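Local coordinates for toll-like receptor 13 (Mus musculus, PDB 4Z0C), which recognises bacterial 23S rRNA as an innate immune receptor and signals through MYD88 and TRAF6 to activate NF-kappa-B, at residues F547-L558 against F571-I582; I412-F420 against I436-P446. One frame throughout, in Å; residues are numbered along the deposited sequence.

Both contacts join successive turns of the leucine-rich repeat solenoid that forms the extracellular part of the receptor. Contact 2 pairs the LRR 16 and LRR 17 turns along the outer, loop side of the coil. Contact 1 lies further along the chain and spans LRR 21 to LRR 23, including two strands of the parallel ladder. Their centres are about 31 Å apart, and their nearest atoms about 19 Å, with no touch between them. Contact 1 comes within about 3 Å of the bound RNA at its nearest atom. The nearest atom of contact 2 is about 12 Å from the bound RNA. Segments 412-420 and 436-446 both reach the second subunit.

Contact 1: residues F547-L558 against F571-I582; sequences FQGLGSLQELLL and FDPLINLTKLDI. With NAG (2-acetamido-2-deoxy-beta-D-glucopyranose), chain R.
Leu556 reaches Phe571 and Leu574 through one methyl. Its CD2 lies 3.7 Å from Leu574 CD1 and sits over one face of the Phe547 ring, toward its rim. Phe547 CE2 comes to the edge of the Phe571 ring, 3.8 Å from CE1, but the pair as a whole is oblique, with planes 47° apart. Leu574 CD2 packs on Leu550 CB at 3.7 Å. On the other face of the strands, Glu555 and Lys579 run alongside each other, CG anti to the backbone N (chi1 -170° and 173°). Their salt bridge is long, 3.7 Å from Glu555 OE2 to Lys579 NZ. An N-acetylglucosamine lies beside Gly551, Ser552 and Ile575, its C8 3.9 Å from Ile575 CD1.

Parallel strands 555-557 and 579-581 set this register. Leu556 N donates to Lys579 O at 3.1 Å, and Asp581 N to Leu556 O. Gln554 O accepts from Thr578 N and Lys579 N.

Asp581 OD1 takes the N-H of Ser583, while OD2 bonds an RNA adenine. Strand 529-531 pairs with the other edge of strand 555-557, Leu530 against Phe547, Leu553 and Leu556. Strand 607-609 lies next to strand 579-581, on the side away from strand 555-557.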
loop_
_atom_site.group_PDB
_atom_site.type_symbol
_atom_site.label_atom_id
_atom_site.label_comp_id
_atom_site.label_asym_id
_atom_site.label_seq_id
_atom_site.Cartn_x
_atom_site.Cartn_y
_atom_site.Cartn_z
ATOM N N PHE A 547 -9.344 22.680 -3.543
ATOM C CA PHE A 547 -10.517 22.310 -4.374
ATOM C C PHE A 547 -11.037 23.375 -5.339
ATOM O O PHE A 547 -12.105 23.221 -5.929
ATOM C CB PHE A 547 -11.655 21.787 -3.488
ATOM C CG PHE A 547 -11.285 20.550 -2.737
ATOM C CD1 PHE A 547 -11.019 19.367 -3.426
ATOM C CD2 PHE A 547 -11.161 20.567 -1.360
ATOM C CE1 PHE A 547 -10.656 18.221 -2.748
ATOM C CE2 PHE A 547 -10.797 19.424 -0.670
ATOM C CZ PHE A 547 -10.553 18.244 -1.370
ATOM N N GLN A 548 -10.265 24.439 -5.490
ATOM C CA GLN A 548 -10.529 25.521 -6.428
ATOM C C GLN A 548 -10.843 24.973 -7.829
ATOM O O GLN A 548 -10.146 24.096 -8.343
ATOM C CB GLN A 548 -9.288 26.423 -6.484
ATOM C CG GLN A 548 -9.446 27.779 -7.153
ATOM C CD GLN A 548 -10.099 28.812 -6.259
ATOM O OE1 GLN A 548 -10.432 28.537 -5.102
ATOM N NE2 GLN A 548 -10.277 30.020 -6.788
ATOM N N GLY A 549 -11.910 25.481 -8.433
ATOM C CA GLY A 549 -12.235 25.179 -9.811
ATOM C C GLY A 549 -13.236 24.047 -9.941
ATOM O O GLY A 549 -13.639 23.693 -11.049
ATOM N N LEU A 550 -13.643 23.497 -8.799
ATOM C CA LEU A 550 -14.475 22.300 -8.771
ATOM C C LEU A 550 -15.966 22.557 -8.453
ATOM O O LEU A 550 -16.593 21.811 -7.698
ATOM C CB LEU A 550 -13.871 21.277 -7.805
ATOM C CG LEU A 550 -12.613 20.575 -8.344
ATOM C CD1 LEU A 550 -12.015 19.620 -7.329
ATOM C CD2 LEU A 550 -12.962 19.824 -9.614
ATOM N N GLY A 551 -16.526 23.605 -9.051
ATOM C CA GLY A 551 -17.926 23.942 -8.855
ATOM C C GLY A 551 -18.933 22.931 -9.382
ATOM O O GLY A 551 -20.088 22.936 -8.974
ATOM N N SER A 552 -18.507 22.059 -10.286
ATOM C CA SER A 552 -19.396 21.026 -10.827
ATOM C C SER A 552 -19.347 19.712 -10.047
ATOM O O SER A 552 -20.141 18.804 -10.297
ATOM C CB SER A 552 -19.072 20.767 -12.297
ATOM O OG SER A 552 -17.716 20.362 -12.439
ATOM N N LEU A 553 -18.407 19.600 -9.113
ATOM C CA LEU A 553 -18.203 18.332 -8.413
ATOM C C LEU A 553 -19.456 17.932 -7.648
ATOM O O LEU A 553 -20.103 18.773 -7.021
ATOM C CB LEU A 553 -16.998 18.407 -7.479
ATOM C CG LEU A 553 -16.394 17.096 -6.965
ATOM C CD1 LEU A 553 -15.739 16.333 -8.097
ATOM C CD2 LEU A 553 -15.380 17.342 -5.825
ATOM N N GLN A 554 -19.794 16.648 -7.703
ATOM C CA GLN A 554 -20.973 16.129 -7.011
ATOM C C GLN A 554 -20.620 15.165 -5.883
ATOM O O GLN A 554 -21.364 15.048 -4.902
ATOM C CB GLN A 554 -21.901 15.426 -7.995
ATOM C CG GLN A 554 -22.404 16.301 -9.122
ATOM C CD GLN A 554 -23.191 15.503 -10.160
ATOM O OE1 GLN A 554 -23.241 14.275 -10.103
ATOM N NE2 GLN A 554 -23.818 16.204 -11.101
ATOM N N GLU A 555 -19.498 14.465 -6.032
ATOM C CA GLU A 555 -19.095 13.460 -5.051
ATOM C C GLU A 555 -17.617 13.581 -4.700
ATOM O O GLU A 555 -16.772 13.567 -5.583
ATOM C CB GLU A 555 -19.378 12.064 -5.594
ATOM C CG GLU A 555 -19.239 10.934 -4.589
ATOM C CD GLU A 555 -19.517 9.569 -5.216
ATOM O OE1 GLU A 555 -18.967 9.296 -6.305
ATOM O OE2 GLU A 555 -20.283 8.769 -4.632
ATOM N N LEU A 556 -17.312 13.708 -3.415
ATOM C CA LEU A 556 -15.925 13.775 -2.934
ATOM C C LEU A 556 -15.728 12.668 -1.916
ATOM O O LEU A 556 -16.502 12.548 -0.967
ATOM C CB LEU A 556 -15.621 15.141 -2.305
ATOM C CG LEU A 556 -14.251 15.465 -1.698
ATOM C CD1 LEU A 556 -13.143 15.210 -2.688
ATOM C CD2 LEU A 556 -14.211 16.914 -1.251
ATOM N N LEU A 557 -14.746 11.806 -2.159
ATOM C CA LEU A 557 -14.454 10.712 -1.241
ATOM C C LEU A 557 -13.063 10.932 -0.627
ATOM O O LEU A 557 -12.075 10.873 -1.350
ATOM C CB LEU A 557 -14.486 9.387 -1.977
ATOM C CG LEU A 557 -15.684 9.022 -2.850
ATOM C CD1 LEU A 557 -15.461 7.640 -3.328
ATOM C CD2 LEU A 557 -17.007 9.115 -2.089
ATOM N N LEU A 558 -12.998 11.233 0.671
ATOM C CA LEU A 558 -11.738 11.447 1.371
ATOM C C LEU A 558 -11.602 10.413 2.494
ATOM O O LEU A 558 -10.741 10.549 3.378
ATOM C CB LEU A 558 -11.685 12.850 1.976
ATOM C CG LEU A 558 -11.725 14.057 1.038
ATOM C CD1 LEU A 558 -11.898 15.333 1.864
ATOM C CD2 LEU A 558 -10.504 14.142 0.174
ATOM N N PHE A 571 -13.964 23.664 1.347
ATOM C CA PHE A 571 -15.139 23.221 0.596
ATOM C C PHE A 571 -15.921 24.356 -0.066
ATOM O O PHE A 571 -16.895 24.105 -0.762
ATOM C CB PHE A 571 -16.074 22.369 1.468
ATOM C CG PHE A 571 -15.483 21.046 1.865
ATOM C CD1 PHE A 571 -14.403 20.514 1.159
ATOM C CD2 PHE A 571 -15.985 20.344 2.945
ATOM C CE1 PHE A 571 -13.842 19.304 1.534
ATOM C CE2 PHE A 571 -15.429 19.133 3.327
ATOM C CZ PHE A 571 -14.358 18.614 2.625
ATOM N N ASP A 572 -15.477 25.596 0.115
ATOM C CA ASP A 572 -16.198 26.740 -0.450
ATOM C C ASP A 572 -16.462 26.707 -1.953
ATOM O O ASP A 572 -17.511 27.182 -2.396
ATOM C CB ASP A 572 -15.546 28.064 -0.055
ATOM C CG ASP A 572 -15.997 28.560 1.314
ATOM O OD1 ASP A 572 -16.603 27.769 2.076
ATOM O OD2 ASP A 572 -15.719 29.743 1.632
ATOM N N PRO A 573 -15.523 26.155 -2.748
ATOM C CA PRO A 573 -15.811 26.081 -4.188
ATOM C C PRO A 573 -16.834 25.013 -4.558
ATOM O O PRO A 573 -17.381 25.092 -5.655
ATOM C CB PRO A 573 -14.445 25.723 -4.801
ATOM C CG PRO A 573 -13.436 26.141 -3.772
ATOM C CD PRO A 573 -14.097 25.878 -2.470
ATOM N N LEU A 574 -17.085 24.053 -3.669
ATOM C CA LEU A 574 -17.905 22.881 -3.991
ATOM C C LEU A 574 -19.417 23.102 -3.907
ATOM O O LEU A 574 -20.111 22.402 -3.166
ATOM C CB LEU A 574 -17.517 21.708 -3.089
ATOM C CG LEU A 574 -16.041 21.305 -3.051
ATOM C CD1 LEU A 574 -15.881 20.035 -2.224
ATOM C CD2 LEU A 574 -15.468 21.115 -4.467
ATOM N N ILE A 575 -19.940 24.058 -4.666
ATOM C CA ILE A 575 -21.323 24.456 -4.456
ATOM C C ILE A 575 -22.332 23.406 -4.895
ATOM O O ILE A 575 -23.419 23.326 -4.332
ATOM C CB ILE A 575 -21.659 25.833 -5.087
ATOM C CG1 ILE A 575 -21.541 25.809 -6.603
ATOM C CG2 ILE A 575 -20.809 26.927 -4.487
ATOM C CD1 ILE A 575 -22.838 26.245 -7.286
ATOM N N ASN A 576 -21.968 22.586 -5.877
ATOM C CA ASN A 576 -22.856 21.531 -6.331
ATOM C C ASN A 576 -22.665 20.181 -5.658
ATOM O O ASN A 576 -23.245 19.194 -6.083
ATOM C CB ASN A 576 -22.811 21.398 -7.850
ATOM C CG ASN A 576 -23.698 22.418 -8.534
ATOM O OD1 ASN A 576 -23.488 22.787 -9.680
ATOM N ND2 ASN A 576 -24.696 22.887 -7.814
ATOM N N LEU A 577 -21.852 20.128 -4.612
ATOM C CA LEU A 577 -21.610 18.853 -3.938
ATOM C C LEU A 577 -22.904 18.215 -3.404
ATOM O O LEU A 577 -23.726 18.868 -2.759
ATOM C CB LEU A 577 -20.592 18.996 -2.809
ATOM C CG LEU A 577 -19.893 17.683 -2.445
ATOM C CD1 LEU A 577 -18.950 17.250 -3.558
ATOM C CD2 LEU A 577 -19.154 17.793 -1.111
ATOM N N THR A 578 -23.026 16.919 -3.652
ATOM C CA THR A 578 -24.188 16.113 -3.331
ATOM C C THR A 578 -23.882 15.030 -2.289
ATOM O O THR A 578 -24.722 14.697 -1.452
ATOM C CB THR A 578 -24.730 15.498 -4.642
ATOM O OG1 THR A 578 -25.800 16.318 -5.127
ATOM C CG2 THR A 578 -25.200 14.057 -4.459
ATOM N N LYS A 579 -22.673 14.476 -2.363
ATOM C CA LYS A 579 -22.216 13.450 -1.429
ATOM C C LYS A 579 -20.781 13.707 -0.977
ATOM O O LYS A 579 -19.908 13.933 -1.809
ATOM C CB LYS A 579 -22.276 12.083 -2.080
ATOM C CG LYS A 579 -21.655 10.975 -1.250
ATOM C CD LYS A 579 -21.924 9.609 -1.894
ATOM C CE LYS A 579 -21.373 8.486 -1.031
ATOM N NZ LYS A 579 -21.593 7.147 -1.636
ATOM N N LEU A 580 -20.553 13.641 0.335
ATOM C CA LEU A 580 -19.233 13.793 0.935
ATOM C C LEU A 580 -18.970 12.648 1.905
ATOM O O LEU A 580 -19.789 12.375 2.770
ATOM C CB LEU A 580 -19.142 15.125 1.686
ATOM C CG LEU A 580 -17.864 15.305 2.500
ATOM C CD1 LEU A 580 -16.714 15.290 1.544
ATOM C CD2 LEU A 580 -17.891 16.608 3.285
ATOM N N ASP A 581 -17.843 11.961 1.753
ATOM C CA ASP A 581 -17.447 10.932 2.716
ATOM C C ASP A 581 -16.035 11.177 3.286
ATOM O O ASP A 581 -15.048 11.227 2.550
ATOM C CB ASP A 581 -17.536 9.544 2.085
ATOM C CG ASP A 581 -17.184 8.418 3.059
ATOM O OD1 ASP A 581 -16.029 8.337 3.525
ATOM O OD2 ASP A 581 -18.047 7.567 3.326
ATOM N N ILE A 582 -15.966 11.348 4.605
ATOM C CA ILE A 582 -14.713 11.430 5.337
ATOM C C ILE A 582 -14.750 10.465 6.515
ATOM O O ILE A 582 -14.667 10.864 7.692
ATOM C CB ILE A 582 -14.453 12.841 5.866
ATOM C CG1 ILE A 582 -14.826 13.862 4.798
ATOM C CG2 ILE A 582 -12.985 12.975 6.254
ATOM C CD1 ILE A 582 -14.579 15.288 5.200
HETATM C C1 NAG R . -25.639 22.691 -11.953
HETATM C C2 NAG R . -24.427 23.316 -12.631
HETATM C C3 NAG R . -24.844 24.259 -13.748
HETATM C C4 NAG R . -25.931 23.683 -14.654
HETATM C C5 NAG R . -27.028 22.964 -13.873
HETATM C C6 NAG R . -27.941 22.200 -14.839
HETATM C C7 NAG R . -22.355 24.326 -11.800
HETATM C C8 NAG R . -21.810 25.448 -10.969
HETATM N N2 NAG R . -23.656 24.066 -11.657
HETATM O O3 NAG R . -23.701 24.544 -14.519
HETATM O O4 NAG R . -26.527 24.723 -15.407
HETATM O O5 NAG R . -26.477 22.078 -12.912
HETATM O O6 NAG R . -28.598 23.094 -15.716
HETATM O O7 NAG R . -21.609 23.696 -12.548
#

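Contact 2: residues I412-F420 against I436-P446; sequences IVTIDRYSF and IRTLNHGTFRP
Two successive leucine-rich repeats, LRR 16 and LRR 17, stack their outer loops here. Ile415 and Thr443 cross at about a right angle, with Ile415 CD1 3.8 Å from Thr443 CG2. The same Ile415 methyl also touches Ile436, Leu439 and Phe444. Ile415 CG1 stands between the backbone N and the carbonyl carbon (chi1 44°), with CD1 extended beyond it toward this group. Ile412 and Ile436 lie side by side, CG2 of the first 4.0 Å from CG1 of the second. Phe420 and Phe444 also run alongside each other and meet obliquely. Thr443 CG2 covers the centre of one face of the Phe444 ring, while Thr443 O lies in the plane of the Phe420 ring at its edge, 3.6 Å from CD2. Pro446 CB rests against Phe420 O at 3.4 Å.

A water joins the two loops. It donates to Arg417 O and to Thr443 O, both at 2.8 Å, and accepts from Phe420 N at 2.7 Å. Each loop is also braced internally. Asp416 OD1 accepts from Tyr418 N in an Asx turn, and Asp416 N donates to Ser419 OG. Thr443 OG1 donates to Asn440 O. Near the surface, His441 CE1 lies over one face of the Arg417 guanidinium, and the two planes are 80° apart. Glu464 takes hydrogen bonds from Asn440 ND2 and His441 ND1. Arg437 bonds Asp433 and Asn435 of the second subunit.

The two loops thus meet through apolar side chains and a bridging water, without direct hydrogen bonds between them. The water satisfies two carbonyls and an amide N-H together. Glu464, accepting from His441 ND1, fixes the ring and would probably offset positive charge beside Arg417, whatever the ionisation of the histidine.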
loop_
_atom_site.group_PDB
_atom_site.type_symbol
_atom_site.label_atom_id
_atom_site.label_comp_id
_atom_site.label_asym_id
_atom_site.label_seq_id
_atom_site.Cartn_x
_atom_site.Cartn_y
_atom_site.Cartn_z
ATOM N N ILE A 412 4.490 -4.308 -18.555
ATOM C CA ILE A 412 4.926 -3.142 -19.308
ATOM C C ILE A 412 5.698 -2.119 -18.470
ATOM O O ILE A 412 5.272 -1.645 -17.395
ATOM C CB ILE A 412 3.763 -2.498 -20.059
ATOM C CG1 ILE A 412 3.274 -3.474 -21.148
ATOM C CG2 ILE A 412 4.178 -1.127 -20.619
ATOM C CD1 ILE A 412 1.859 -3.211 -21.623
ATOM N N VAL A 413 6.864 -1.805 -19.002
ATOM C CA VAL A 413 7.902 -1.137 -18.267
ATOM C C VAL A 413 7.993 0.295 -18.773
ATOM O O VAL A 413 8.442 1.186 -18.069
ATOM C CB VAL A 413 9.195 -1.951 -18.483
ATOM C CG1 VAL A 413 10.222 -1.201 -19.325
ATOM C CG2 VAL A 413 9.717 -2.480 -17.176
ATOM N N THR A 414 7.521 0.527 -19.994
ATOM C CA THR A 414 7.577 1.872 -20.549
ATOM C C THR A 414 6.621 2.018 -21.741
ATOM O O THR A 414 6.367 1.061 -22.479
ATOM C CB THR A 414 9.032 2.232 -20.963
ATOM O OG1 THR A 414 9.160 3.642 -21.187
ATOM C CG2 THR A 414 9.451 1.456 -22.195
ATOM N N ILE A 415 6.065 3.211 -21.896
ATOM C CA ILE A 415 5.293 3.586 -23.075
ATOM C C ILE A 415 5.642 5.034 -23.414
ATOM O O ILE A 415 6.152 5.772 -22.567
ATOM C CB ILE A 415 3.755 3.486 -22.821
ATOM C CG1 ILE A 415 3.383 4.088 -21.458
ATOM C CG2 ILE A 415 3.291 2.052 -22.864
ATOM C CD1 ILE A 415 1.886 4.218 -21.224
ATOM N N ASP A 416 5.397 5.452 -24.647
ATOM C CA ASP A 416 5.577 6.865 -24.982
ATOM C C ASP A 416 4.621 7.342 -26.074
ATOM O O ASP A 416 3.681 6.631 -26.449
ATOM C CB ASP A 416 7.029 7.156 -25.375
ATOM C CG ASP A 416 7.520 6.275 -26.520
ATOM O OD1 ASP A 416 6.726 5.975 -27.451
ATOM O OD2 ASP A 416 8.712 5.884 -26.488
ATOM N N ARG A 417 4.925 8.512 -26.630
ATOM C CA ARG A 417 4.047 9.190 -27.579
ATOM C C ARG A 417 3.860 8.388 -28.860
ATOM O O ARG A 417 2.929 8.649 -29.626
ATOM C CB ARG A 417 4.606 10.572 -27.937
ATOM C CG ARG A 417 5.825 10.482 -28.845
ATOM C CD ARG A 417 6.319 11.818 -29.346
ATOM N NE ARG A 417 7.751 11.925 -29.098
ATOM C CZ ARG A 417 8.410 13.062 -28.919
ATOM N NH1 ARG A 417 7.761 14.220 -28.942
ATOM N NH2 ARG A 417 9.721 13.037 -28.706
ATOM N N TYR A 418 4.722 7.397 -29.077
ATOM C CA TYR A 418 4.663 6.608 -30.307
ATOM C C TYR A 418 3.961 5.282 -30.094
ATOM O O TYR A 418 3.870 4.474 -31.007
ATOM C CB TYR A 418 6.069 6.337 -30.857
ATOM C CG TYR A 418 6.899 7.580 -31.116
ATOM C CD1 TYR A 418 6.491 8.535 -32.049
ATOM C CD2 TYR A 418 8.117 7.771 -30.467
ATOM C CE1 TYR A 418 7.249 9.666 -32.292
ATOM C CE2 TYR A 418 8.884 8.889 -30.709
ATOM C CZ TYR A 418 8.447 9.835 -31.622
ATOM O OH TYR A 418 9.223 10.949 -31.861
ATOM N N SER A 419 3.444 5.069 -28.892
ATOM C CA SER A 419 2.922 3.762 -28.522
ATOM C C SER A 419 1.500 3.508 -29.039
ATOM O O SER A 419 1.117 2.354 -29.210
ATOM C CB SER A 419 2.947 3.597 -27.000
ATOM O OG SER A 419 4.260 3.669 -26.475
ATOM N N PHE A 420 0.720 4.568 -29.273
ATOM C CA PHE A 420 -0.707 4.417 -29.640
ATOM C C PHE A 420 -1.178 5.194 -30.872
ATOM O O PHE A 420 -2.330 5.617 -30.942
ATOM C CB PHE A 420 -1.611 4.784 -28.453
ATOM C CG PHE A 420 -1.266 4.062 -27.194
ATOM C CD1 PHE A 420 -1.614 2.728 -27.029
ATOM C CD2 PHE A 420 -0.571 4.704 -26.184
ATOM C CE1 PHE A 420 -1.273 2.057 -25.873
ATOM C CE2 PHE A 420 -0.230 4.037 -25.019
ATOM C CZ PHE A 420 -0.573 2.719 -24.860
ATOM N N ILE A 436 4.526 0.530 -14.906
ATOM C CA ILE A 436 4.883 1.818 -15.481
ATOM C C ILE A 436 5.230 2.800 -14.389
ATOM O O ILE A 436 4.420 3.007 -13.474
ATOM C CB ILE A 436 3.777 2.367 -16.382
ATOM C CG1 ILE A 436 3.515 1.384 -17.518
ATOM C CG2 ILE A 436 4.191 3.705 -16.946
ATOM C CD1 ILE A 436 2.144 1.532 -18.195
ATOM N N ARG A 437 6.434 3.391 -14.480
ATOM C CA ARG A 437 6.985 4.273 -13.430
ATOM C C ARG A 437 6.860 5.759 -13.722
ATOM O O ARG A 437 6.700 6.560 -12.797
ATOM C CB ARG A 437 8.449 3.932 -13.118
ATOM C CG ARG A 437 8.560 2.688 -12.272
ATOM C CD ARG A 437 9.983 2.205 -12.055
ATOM N NE ARG A 437 9.921 0.853 -11.512
ATOM C CZ ARG A 437 10.729 0.371 -10.575
ATOM N NH1 ARG A 437 11.706 1.119 -10.075
ATOM N NH2 ARG A 437 10.564 -0.875 -10.149
ATOM N N THR A 438 6.928 6.136 -14.994
ATOM C CA THR A 438 6.694 7.527 -15.374
ATOM C C THR A 438 5.815 7.627 -16.621
ATOM O O THR A 438 5.767 6.718 -17.445
ATOM C CB THR A 438 7.994 8.325 -15.648
ATOM O OG1 THR A 438 8.367 8.155 -17.018
ATOM C CG2 THR A 438 9.115 7.874 -14.751
ATOM N N LEU A 439 5.120 8.751 -16.744
ATOM C CA LEU A 439 4.268 9.018 -17.889
ATOM C C LEU A 439 4.897 10.167 -18.666
ATOM O O LEU A 439 5.136 11.240 -18.111
ATOM C CB LEU A 439 2.881 9.403 -17.393
ATOM C CG LEU A 439 1.619 8.917 -18.095
ATOM C CD1 LEU A 439 1.690 7.444 -18.541
ATOM C CD2 LEU A 439 0.428 9.146 -17.156
ATOM N N ASN A 440 5.208 9.932 -19.937
ATOM C CA ASN A 440 5.855 10.959 -20.740
ATOM C C ASN A 440 4.818 11.854 -21.402
ATOM O O ASN A 440 3.674 11.435 -21.605
ATOM C CB ASN A 440 6.759 10.326 -21.803
ATOM C CG ASN A 440 7.817 9.414 -21.203
ATOM O OD1 ASN A 440 7.860 8.216 -21.506
ATOM N ND2 ASN A 440 8.671 9.971 -20.336
ATOM N N HIS A 441 5.215 13.077 -21.743
ATOM C CA HIS A 441 4.313 14.002 -22.423
ATOM C C HIS A 441 3.869 13.417 -23.760
ATOM O O HIS A 441 4.660 12.790 -24.485
ATOM C CB HIS A 441 4.983 15.362 -22.664
ATOM C CG HIS A 441 6.052 15.334 -23.717
ATOM N ND1 HIS A 441 7.304 14.804 -23.494
ATOM C CD2 HIS A 441 6.044 15.760 -25.003
ATOM C CE1 HIS A 441 8.025 14.906 -24.599
ATOM N NE2 HIS A 441 7.285 15.481 -25.527
ATOM N N GLY A 442 2.592 13.616 -24.069
ATOM C CA GLY A 442 2.038 13.226 -25.348
ATOM C C GLY A 442 1.824 11.742 -25.556
ATOM O O GLY A 442 1.501 11.327 -26.676
ATOM N N THR A 443 1.999 10.943 -24.502
ATOM C CA THR A 443 1.903 9.486 -24.643
ATOM C C THR A 443 0.570 9.052 -25.256
ATOM O O THR A 443 0.535 8.100 -26.023
ATOM C CB THR A 443 2.145 8.735 -23.312
ATOM O OG1 THR A 443 3.512 8.884 -22.919
ATOM C CG2 THR A 443 1.842 7.239 -23.459
ATOM N N PHE A 444 -0.509 9.774 -24.936
ATOM C CA PHE A 444 -1.854 9.423 -25.409
ATOM C C PHE A 444 -2.407 10.445 -26.405
ATOM O O PHE A 444 -3.600 10.460 -26.664
ATOM C CB PHE A 444 -2.836 9.271 -24.232
ATOM C CG PHE A 444 -2.277 8.505 -23.074
ATOM C CD1 PHE A 444 -2.200 7.126 -23.109
ATOM C CD2 PHE A 444 -1.810 9.170 -21.950
ATOM C CE1 PHE A 444 -1.667 6.412 -22.047
ATOM C CE2 PHE A 444 -1.286 8.467 -20.875
ATOM C CZ PHE A 444 -1.215 7.076 -20.929
ATOM N N ARG A 445 -1.546 11.313 -26.932
ATOM C CA ARG A 445 -1.957 12.332 -27.907
ATOM C C ARG A 445 -2.850 11.847 -29.057
ATOM O O ARG A 445 -3.821 12.528 -29.392
ATOM C CB ARG A 445 -0.742 13.071 -28.492
ATOM C CG ARG A 445 -0.543 14.471 -27.969
ATOM C CD ARG A 445 -0.525 15.490 -29.106
ATOM N NE ARG A 445 -1.869 15.827 -29.576
ATOM C CZ ARG A 445 -2.605 16.837 -29.110
ATOM N NH1 ARG A 445 -2.128 17.623 -28.153
ATOM N NH2 ARG A 445 -3.822 17.061 -29.601
ATOM N N PRO A 446 -2.522 10.691 -29.679
ATOM C CA PRO A 446 -3.355 10.227 -30.795
ATOM C C PRO A 446 -4.752 9.767 -30.411
ATOM O O PRO A 446 -5.607 9.724 -31.282
ATOM C CB PRO A 446 -2.572 9.027 -31.345
ATOM C CG PRO A 446 -1.178 9.224 -30.868
ATOM C CD PRO A 446 -1.305 9.871 -29.539
HETATM O O HOH W 1 0.728 7.236 -28.634
#